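Local atomic coordinates of D-alanyl-D-alanine carboxypeptidase (Vibrio cholerae, PDB entry 5TR7), a protein that probably removes the C-terminal D-alanine from peptidoglycan precursor peptides, as a serine-type, penicillin-binding D-alanyl-D-alanine carboxypeptidase of the peptidase S11 family. Residues L22-K25 with E26-T29; E166-A169 with I170-E173; D231-N234 with A235-A238; E239-K242 with L243-G247. One frame throughout, in Å; residues are numbered along the deposited sequence.

How the interactions relate
Interactions 1 and 3 are surface contacts, whereas interactions 2 and 4 are partly buried. Interactions 3 and 4 follow each other on helix 233-251: the first holds its capped start, with a salt bridge and a bound nitrite, and the second its regular continuation, with leucines packed on the sheet. Interaction 1 ends edge strand 21-25 of that sheet in a turn, and it meets interaction 4 by packing alone, A23 CB lying 4.3 Å from Y246 CE2. Interaction 2 stands apart, its centre about 26 Å from that of interaction 1; there i to i+3 backbone bonds continue from a short helix, and two tyrosine rings lie slid past each other near the predicted catalytic residues.

Interaction 1 of 4, residues L22-K25 with E26-T29; sequences LAEK and EMDT
E24 and K25 end a strand, and E26 to M27 turn out of it: the backbone changes from extended to a left-handed conformation at E26, which opens a type I beta turn from E26 to T29. The turn is closed by T29 N bonded to E26 O at 3.1 Å. Across the bend the link is from backbone to side chain, M27 N donating to E24 OE1 at 3.2 Å with an N-H...O angle of 154°, the donor lying nearly in line with the C-O bond of the carboxylate. E24 reaches forward round the bend, with CG between its backbone N and carbonyl carbon (chi1 67°) and a second bend at chi2. The same oxygen, E24 OE1, also lies 3.1 Å from M27 CB. Beyond it the two side chains cross at about a right angle, with M27 SD 3.7 Å from E24 CG. K25 instead runs extended away from the turn, its NZ bonded to A8 O. The contact lies at the surface, where edge strand 21-25, paired with strand 10-15, gives way to the loop leading to helix 37-50; M27 and D28 rest against Y151 of helix 150-163.

Interaction 2 of 4, residues E166-A169 with I170-E173; sequences EEYA and IYSE
The run from helix 165-168 into the following loop is held by successive i to i+3 backbone bonds, beside the predicted active site. I170 N donates to E167 O at 3.1 Å, Y171 N to Y168 O at 3.0 Å and S172 N to A169 O at 3.2 Å. The last is the straightest, at 169°, and in all three the donor stands about 50° above the carbonyl plane, away from the lone-pair directions. A water lies 2.8 Å from Y168 O, where it can donate, and is hydrogen-bonded to S172 OG.

The two tyrosine rings are near parallel, with planes 24° apart, but slid so far past each other that they barely overlap. They touch through Y168 CD1 and Y171 CD1, 4.1 Å apart. The Y171 ring also presents its edge to Y168 O. In this penicillin-binding fold the hydroxyl of Y171 reaches S42 on helix 37-50, and its side chain lies about 4 Å from that of K201, a predicted substrate-binding residue on strand 196-205. Y168 OH bonds to D198 on the same strand. I170, with CG1 beside its backbone N, lays CG1 against the carbonyl oxygens of E166 and E167 and packs on R92 and I95 of helix 87-95. E173 forms a salt bridge with R92.

Interaction 3 of 4, residues D231-N234 with A235-A238; sequences DNEN and ARKA. With NO2 (nitrite ion), chain F.
E233 and R236 lie side by side and point the same way, so that carboxylate and guanidinium meet near their ends, their planes 78° apart. E233 OE2 approaches the guanidinium at its edge, near its plane, and forms a salt bridge with R236 NH2 at 2.8 Å; the hydrogen bond within it is weak, bent to 129°. The same edge holds the nitrite: R236 NE donates to nitrite O2 at 2.6 Å, and R236 NH2 adds a weak bond to that oxygen. R236 presents NE and NH2 together with CG opposite the backbone N about the first side-chain bond (chi1 168°) and a bend at chi3. K237, turning at its own chi3, brings its aliphatic chain beside the ion, with CG 3.2 Å from nitrite O1. E233 OE2 is shared with R186, a second positive charge that probably helps to balance the carboxylate beside the anion. G188 N also donates to nitrite, and R236 NH1 reaches N211 O.

At the start of the helix N232 OD1 reaches forward to accept from A235 N at 2.8 Å, a bond that makes N232 the N-cap of helix 233-251. R236 N to N232 O and A238 N to N234 O continue the backbone bonding. The cap adjoins the pocket that holds the nitrite, probably from the crystallisation liquor; the R236 side chain lies about 8 Å from that of S35, the predicted acyl-ester serine.

Interaction 4 of 4, residues E239-K242 with L243-G247; sequences ESKK and LLSYG
K241 O takes two bonds from S245: the backbone N donates at 2.8 Å, nearly along the C=O axis, and S245 OG donates at 3.0 Å from above the carbonyl plane, 41° out of it. The hydroxyl turns back along the helix because OG stands beside its own backbone N, anti to the carbonyl carbon (chi1 -57°), which brings it over the carbonyl one turn earlier. The flanking backbone bonds are equally regular: L243 N to E239 O at 2.9 Å, L244 N to S240 O at 2.9 Å and Y246 N to K242 O at 3.0 Å. On the helix surface K242 NZ forms a salt bridge with E239 OE1 at 2.7 Å, meeting the carboxylate on its syn side; E239 OE2 is bonded to A7 N, so both oxygens of that group have partners. K241 leads its extended chain away to D192 and S194, and S240 OG is bonded to R236 O one turn back.

The close local approaches are those of ordinary helix geometry, L244 CG 3.3 Å from S240 O and L243 CB 3.4 Å from E239 O. The packing falls to the branches of both leucines, which turn to the sheet, L243 to V227 and to Y11 and L13, L244 to L223, A225 and S214, while Y246 touches L13 and P4. Here the long C-terminal helix 233-251 of the modelled chain lies against the five-stranded antiparallel sheet, as in the penicillin-binding and beta-lactamase fold, with leucines inward and lysines such as K242 outward.

Interaction 1 of 4, residues L22-K25 with E26-T29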
loop_
_atom_site.group_PDB
_atom_site.type_symbol
_atom_site.label_atom_id
_atom_site.label_comp_id
_atom_site.label_asym_id
_atom_site.label_seq_id
_atom_site.Cartn_x
_atom_site.Cartn_y
_atom_site.Cartn_z
ATOM N N LEU A 22 17.874 -8.629 -4.159
ATOM C CA LEU A 22 18.371 -9.995 -4.032
ATOM C C LEU A 22 17.866 -10.885 -5.156
ATOM O O LEU A 22 18.476 -11.858 -5.462
ATOM C CB LEU A 22 17.960 -10.578 -2.676
ATOM C CG LEU A 22 18.395 -9.741 -1.470
ATOM C CD1 LEU A 22 17.990 -10.453 -0.203
ATOM C CD2 LEU A 22 19.927 -9.524 -1.472
ATOM N N ALA A 23 16.684 -10.582 -5.682
ATOM C CA ALA A 23 16.132 -11.313 -6.823
ATOM C C ALA A 23 15.085 -10.420 -7.448
ATOM O O ALA A 23 14.501 -9.565 -6.769
ATOM C CB ALA A 23 15.515 -12.628 -6.367
ATOM N N GLU A 24 14.785 -10.666 -8.710
ATOM C CA GLU A 24 13.788 -9.874 -9.410
ATOM C C GLU A 24 13.419 -10.438 -10.747
ATOM O O GLU A 24 14.177 -11.183 -11.317
ATOM C CB GLU A 24 14.328 -8.438 -9.636
ATOM C CG GLU A 24 15.511 -8.285 -10.581
ATOM C CD GLU A 24 15.163 -8.326 -12.091
ATOM O OE1 GLU A 24 14.010 -8.059 -12.543
ATOM O OE2 GLU A 24 16.096 -8.576 -12.862
ATOM N N LYS A 25 12.271 -10.002 -11.245
ATOM C CA LYS A 25 11.785 -10.330 -12.563
ATOM C C LYS A 25 10.960 -9.129 -13.014
ATOM O O LYS A 25 10.124 -8.610 -12.251
ATOM C CB LYS A 25 10.923 -11.551 -12.473
ATOM C CG LYS A 25 10.479 -12.082 -13.802
ATOM C CD LYS A 25 9.314 -13.033 -13.575
ATOM C CE LYS A 25 8.734 -13.438 -14.917
ATOM N NZ LYS A 25 7.549 -14.280 -14.677
ATOM N N GLU A 26 11.259 -8.599 -14.196
ATOM C CA GLU A 26 10.510 -7.453 -14.718
ATOM C C GLU A 26 10.433 -6.304 -13.712
ATOM O O GLU A 26 9.455 -5.572 -13.633
ATOM C CB GLU A 26 9.080 -7.910 -15.114
ATOM C CG GLU A 26 9.075 -8.985 -16.174
ATOM C CD GLU A 26 9.557 -8.479 -17.512
ATOM O OE1 GLU A 26 9.026 -7.504 -18.036
ATOM O OE2 GLU A 26 10.466 -9.080 -18.063
ATOM N N MET A 27 11.503 -6.179 -12.953
ATOM C CA MET A 27 11.636 -5.221 -11.867
ATOM C C MET A 27 11.289 -3.755 -12.234
ATOM O O MET A 27 10.680 -3.023 -11.435
ATOM C CB MET A 27 13.102 -5.287 -11.467
ATOM C CG MET A 27 13.504 -4.400 -10.329
ATOM S SD MET A 27 15.202 -4.630 -9.822
ATOM C CE MET A 27 16.082 -3.733 -11.082
ATOM N N ASP A 28 11.728 -3.351 -13.422
ATOM C CA ASP A 28 11.520 -1.996 -13.869
ATOM C C ASP A 28 10.495 -1.911 -14.983
ATOM O O ASP A 28 10.424 -0.881 -15.663
ATOM C CB ASP A 28 12.848 -1.352 -14.307
ATOM C CG ASP A 28 13.818 -1.213 -13.174
ATOM O OD1 ASP A 28 13.435 -0.777 -12.075
ATOM O OD2 ASP A 28 14.994 -1.565 -13.365
ATOM N N THR A 29 9.654 -2.932 -15.156
ATOM C CA THR A 29 8.684 -2.764 -16.221
ATOM C C THR A 29 7.316 -2.282 -15.655
ATOM O O THR A 29 6.786 -2.767 -14.634
ATOM C CB THR A 29 8.619 -3.936 -17.220
ATOM O OG1 THR A 29 8.295 -5.159 -16.563
ATOM C CG2 THR A 29 9.852 -4.061 -18.056
#

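Interaction 2 of 4, residues E166-A169 with I170-E173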
loop_
_atom_site.group_PDB
_atom_site.type_symbol
_atom_site.label_atom_id
_atom_site.label_comp_id
_atom_site.label_asym_id
_atom_site.label_seq_id
_atom_site.Cartn_x
_atom_site.Cartn_y
_atom_site.Cartn_z
ATOM N N GLU A 166 4.948 5.262 12.452
ATOM C CA GLU A 166 3.607 5.350 13.066
ATOM C C GLU A 166 2.555 5.050 12.071
ATOM O O GLU A 166 1.515 4.525 12.423
ATOM C CB GLU A 166 3.361 6.662 13.777
ATOM C CG GLU A 166 4.286 6.894 15.026
ATOM C CD GLU A 166 4.227 5.849 16.132
ATOM O OE1 GLU A 166 3.123 5.385 16.426
ATOM O OE2 GLU A 166 5.285 5.312 16.589
ATOM N N GLU A 167 2.827 5.365 10.824
ATOM C CA GLU A 167 1.879 5.008 9.799
ATOM C C GLU A 167 2.056 3.540 9.512
ATOM O O GLU A 167 1.070 2.833 9.398
ATOM C CB GLU A 167 2.122 5.718 8.472
ATOM C CG GLU A 167 1.304 6.859 8.007
ATOM C CD GLU A 167 -0.241 6.739 8.054
ATOM O OE1 GLU A 167 -1.087 6.517 7.034
ATOM O OE2 GLU A 167 -0.498 7.187 9.183
ATOM N N TYR A 168 3.318 3.068 9.413
ATOM C CA TYR A 168 3.596 1.659 9.050
ATOM C C TYR A 168 3.025 0.669 10.044
ATOM O O TYR A 168 2.621 -0.414 9.649
ATOM C CB TYR A 168 5.106 1.393 8.898
ATOM C CG TYR A 168 5.361 -0.016 8.462
ATOM C CD1 TYR A 168 5.015 -0.412 7.197
ATOM C CD2 TYR A 168 5.879 -0.987 9.353
ATOM C CE1 TYR A 168 5.166 -1.709 6.803
ATOM C CE2 TYR A 168 5.975 -2.312 8.966
ATOM C CZ TYR A 168 5.628 -2.643 7.666
ATOM O OH TYR A 168 5.761 -3.892 7.168
ATOM N N ALA A 169 2.990 1.050 11.317
ATOM C CA ALA A 169 2.480 0.120 12.343
ATOM C C ALA A 169 1.061 -0.282 12.054
ATOM O O ALA A 169 0.639 -1.418 12.312
ATOM C CB ALA A 169 2.549 0.725 13.732
ATOM N N ILE A 170 0.350 0.612 11.399
ATOM C CA ILE A 170 -1.044 0.337 11.144
ATOM C C ILE A 170 -1.264 -0.841 10.150
ATOM O O ILE A 170 -2.295 -1.457 10.190
ATOM C CB ILE A 170 -1.759 1.617 10.711
ATOM C CG1 ILE A 170 -1.646 2.703 11.799
ATOM C CG2 ILE A 170 -3.240 1.360 10.443
ATOM C CD1 ILE A 170 -2.194 4.071 11.330
ATOM N N TYR A 171 -0.255 -1.188 9.344
ATOM C CA TYR A 171 -0.383 -2.211 8.343
ATOM C C TYR A 171 -0.468 -3.624 8.930
ATOM O O TYR A 171 -0.820 -4.595 8.214
ATOM C CB TYR A 171 0.736 -2.062 7.332
ATOM C CG TYR A 171 0.578 -0.870 6.373
ATOM C CD1 TYR A 171 1.008 0.406 6.672
ATOM C CD2 TYR A 171 -0.006 -1.044 5.166
ATOM C CE1 TYR A 171 0.856 1.460 5.753
ATOM C CE2 TYR A 171 -0.172 -0.043 4.241
ATOM C CZ TYR A 171 0.276 1.200 4.523
ATOM O OH TYR A 171 0.062 2.112 3.572
ATOM N N SER A 172 -0.141 -3.764 10.223
ATOM C CA SER A 172 -0.224 -5.083 10.821
ATOM C C SER A 172 -1.491 -5.275 11.589
ATOM O O SER A 172 -1.690 -6.350 12.161
ATOM C CB SER A 172 0.984 -5.405 11.653
ATOM O OG SER A 172 1.155 -4.410 12.569
ATOM N N GLU A 173 -2.388 -4.281 11.573
ATOM C CA GLU A 173 -3.709 -4.413 12.203
ATOM C C GLU A 173 -4.518 -5.296 11.257
ATOM O O GLU A 173 -4.537 -5.088 10.046
ATOM C CB GLU A 173 -4.328 -3.055 12.531
ATOM C CG GLU A 173 -3.496 -2.263 13.551
ATOM C CD GLU A 173 -4.077 -0.873 13.905
ATOM O OE1 GLU A 173 -5.273 -0.560 13.676
ATOM O OE2 GLU A 173 -3.283 -0.049 14.435
HETATM O O HOH W 1 3.060 -2.906 10.789
#

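Interaction 3 of 4, residues D231-N234 with A235-A238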
loop_
_atom_site.group_PDB
_atom_site.type_symbol
_atom_site.label_atom_id
_atom_site.label_comp_id
_atom_site.label_asym_id
_atom_site.label_seq_id
_atom_site.Cartn_x
_atom_site.Cartn_y
_atom_site.Cartn_z
ATOM N N ASP A 231 -1.943 -15.571 -9.908
ATOM C CA ASP A 231 -3.251 -16.045 -10.313
ATOM C C ASP A 231 -4.387 -16.085 -9.283
ATOM O O ASP A 231 -5.508 -16.128 -9.698
ATOM C CB ASP A 231 -3.071 -17.385 -11.045
ATOM C CG ASP A 231 -2.391 -17.199 -12.444
ATOM O OD1 ASP A 231 -2.275 -16.057 -12.941
ATOM O OD2 ASP A 231 -2.028 -18.209 -13.082
ATOM N N ASN A 232 -4.123 -16.075 -7.988
ATOM C CA ASN A 232 -5.206 -16.132 -6.989
ATOM C C ASN A 232 -4.636 -15.785 -5.669
ATOM O O ASN A 232 -3.417 -15.686 -5.547
ATOM C CB ASN A 232 -5.832 -17.531 -6.935
ATOM C CG ASN A 232 -4.798 -18.597 -6.760
ATOM O OD1 ASN A 232 -4.179 -18.724 -5.699
ATOM N ND2 ASN A 232 -4.568 -19.355 -7.809
ATOM N N GLU A 233 -5.508 -15.563 -4.696
ATOM C CA GLU A 233 -5.082 -15.158 -3.364
ATOM C C GLU A 233 -4.122 -16.149 -2.711
ATOM O O GLU A 233 -3.179 -15.716 -2.073
ATOM C CB GLU A 233 -6.251 -14.790 -2.468
ATOM C CG GLU A 233 -6.811 -13.432 -2.879
ATOM C CD GLU A 233 -7.823 -12.903 -1.919
ATOM O OE1 GLU A 233 -8.973 -13.365 -2.004
ATOM O OE2 GLU A 233 -7.483 -11.980 -1.114
ATOM N N ASN A 234 -4.302 -17.453 -2.932
ATOM C CA ASN A 234 -3.389 -18.432 -2.335
ATOM C C ASN A 234 -1.983 -18.344 -2.864
ATOM O O ASN A 234 -1.040 -18.348 -2.070
ATOM C CB ASN A 234 -3.965 -19.810 -2.456
ATOM C CG ASN A 234 -5.195 -19.956 -1.579
ATOM O OD1 ASN A 234 -5.324 -19.261 -0.525
ATOM N ND2 ASN A 234 -6.103 -20.842 -1.972
ATOM N N ALA A 235 -1.872 -18.141 -4.182
ATOM C CA ALA A 235 -0.607 -17.977 -4.804
ATOM C C ALA A 235 0.025 -16.661 -4.309
ATOM O O ALA A 235 1.209 -16.630 -4.004
ATOM C CB ALA A 235 -0.770 -17.967 -6.328
ATOM N N ARG A 236 -0.734 -15.580 -4.233
ATOM C CA ARG A 236 -0.169 -14.319 -3.725
ATOM C C ARG A 236 0.572 -14.565 -2.336
ATOM O O ARG A 236 1.728 -14.175 -2.133
ATOM C CB ARG A 236 -1.294 -13.315 -3.570
ATOM C CG ARG A 236 -0.913 -12.088 -2.810
ATOM C CD ARG A 236 -1.880 -10.978 -3.028
ATOM N NE ARG A 236 -3.227 -11.156 -2.461
ATOM C CZ ARG A 236 -4.201 -10.277 -2.718
ATOM N NH1 ARG A 236 -3.974 -9.243 -3.537
ATOM N NH2 ARG A 236 -5.407 -10.385 -2.204
ATOM N N LYS A 237 -0.060 -15.312 -1.452
ATOM C CA LYS A 237 0.579 -15.609 -0.178
ATOM C C LYS A 237 1.768 -16.539 -0.343
ATOM O O LYS A 237 2.854 -16.222 0.124
ATOM C CB LYS A 237 -0.378 -16.244 0.810
ATOM C CG LYS A 237 -1.320 -15.266 1.479
ATOM C CD LYS A 237 -2.138 -15.903 2.614
ATOM C CE LYS A 237 -3.359 -16.668 2.120
ATOM N NZ LYS A 237 -4.159 -17.111 3.302
ATOM N N ALA A 238 1.560 -17.695 -0.983
ATOM C CA ALA A 238 2.646 -18.660 -1.127
ATOM C C ALA A 238 3.864 -18.137 -1.853
ATOM O O ALA A 238 4.961 -18.316 -1.390
ATOM C CB ALA A 238 2.163 -19.918 -1.802
HETATM N N NO2 F . -3.258 -12.446 0.537
HETATM O O1 NO2 F . -3.584 -13.040 1.544
HETATM O O2 NO2 F . -4.158 -12.638 -0.497
#

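Interaction 4 of 4, residues E239-K242 with L243-G247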
loop_
_atom_site.group_PDB
_atom_site.type_symbol
_atom_site.label_atom_id
_atom_site.label_comp_id
_atom_site.label_asym_id
_atom_site.label_seq_id
_atom_site.Cartn_x
_atom_site.Cartn_y
_atom_site.Cartn_z
ATOM N N GLU A 239 3.693 -17.397 -2.935
ATOM C CA GLU A 239 4.841 -16.950 -3.665
ATOM C C GLU A 239 5.581 -15.889 -2.864
ATOM O O GLU A 239 6.806 -15.851 -2.893
ATOM C CB GLU A 239 4.435 -16.438 -5.047
ATOM C CG GLU A 239 3.723 -17.501 -5.904
ATOM C CD GLU A 239 4.501 -18.804 -6.103
ATOM O OE1 GLU A 239 4.082 -19.854 -5.589
ATOM O OE2 GLU A 239 5.582 -18.766 -6.666
ATOM N N SER A 240 4.867 -15.065 -2.119
ATOM C CA SER A 240 5.535 -14.058 -1.291
ATOM C C SER A 240 6.308 -14.719 -0.173
ATOM O O SER A 240 7.430 -14.308 0.127
ATOM C CB SER A 240 4.506 -13.066 -0.728
ATOM O OG SER A 240 3.985 -12.334 -1.815
ATOM N N LYS A 241 5.721 -15.774 0.394
ATOM C CA LYS A 241 6.384 -16.512 1.484
ATOM C C LYS A 241 7.659 -17.149 0.929
ATOM O O LYS A 241 8.698 -17.037 1.574
ATOM C CB LYS A 241 5.461 -17.550 2.178
ATOM C CG LYS A 241 6.007 -18.085 3.444
ATOM C CD LYS A 241 5.184 -19.198 4.100
ATOM C CE LYS A 241 5.708 -19.435 5.536
ATOM N NZ LYS A 241 4.950 -20.478 6.278
ATOM N N LYS A 242 7.622 -17.699 -0.303
ATOM C CA LYS A 242 8.825 -18.329 -0.884
ATOM C C LYS A 242 9.871 -17.267 -1.096
ATOM O O LYS A 242 11.016 -17.453 -0.756
ATOM C CB LYS A 242 8.620 -18.973 -2.255
ATOM C CG LYS A 242 7.820 -20.228 -2.281
ATOM C CD LYS A 242 7.414 -20.613 -3.713
ATOM C CE LYS A 242 6.420 -21.759 -3.591
ATOM N NZ LYS A 242 5.587 -21.928 -4.812
ATOM N N LEU A 243 9.468 -16.174 -1.692
ATOM C CA LEU A 243 10.386 -15.116 -1.969
ATOM C C LEU A 243 11.051 -14.680 -0.704
ATOM O O LEU A 243 12.229 -14.561 -0.663
ATOM C CB LEU A 243 9.658 -13.967 -2.620
ATOM C CG LEU A 243 10.465 -13.018 -3.466
ATOM C CD1 LEU A 243 11.467 -13.731 -4.335
ATOM C CD2 LEU A 243 9.545 -12.165 -4.292
ATOM N N LEU A 244 10.281 -14.464 0.340
ATOM C CA LEU A 244 10.835 -14.006 1.620
ATOM C C LEU A 244 11.748 -15.051 2.265
ATOM O O LEU A 244 12.827 -14.690 2.747
ATOM C CB LEU A 244 9.731 -13.595 2.600
ATOM C CG LEU A 244 8.966 -12.322 2.274
ATOM C CD1 LEU A 244 7.659 -12.260 3.061
ATOM C CD2 LEU A 244 9.772 -11.075 2.533
ATOM N N SER A 245 11.344 -16.323 2.309
ATOM C CA SER A 245 12.195 -17.366 2.909
ATOM C C SER A 245 13.527 -17.452 2.211
ATOM O O SER A 245 14.550 -17.644 2.857
ATOM C CB SER A 245 11.564 -18.750 2.846
ATOM O OG SER A 245 10.338 -18.684 3.478
ATOM N N TYR A 246 13.512 -17.343 0.890
ATOM C CA TYR A 246 14.747 -17.361 0.146
ATOM C C TYR A 246 15.658 -16.205 0.621
ATOM O O TYR A 246 16.823 -16.376 0.842
ATOM C CB TYR A 246 14.448 -17.215 -1.357
ATOM C CG TYR A 246 15.662 -16.900 -2.180
ATOM C CD1 TYR A 246 16.593 -17.917 -2.518
ATOM C CD2 TYR A 246 15.892 -15.634 -2.617
ATOM C CE1 TYR A 246 17.748 -17.644 -3.265
ATOM C CE2 TYR A 246 17.013 -15.332 -3.412
ATOM C CZ TYR A 246 17.949 -16.319 -3.699
ATOM O OH TYR A 246 19.032 -15.950 -4.447
ATOM N N GLY A 247 15.106 -15.047 0.828
ATOM C CA GLY A 247 15.925 -13.899 1.255
ATOM C C GLY A 247 16.540 -14.151 2.632
ATOM O O GLY A 247 17.683 -13.780 2.871
#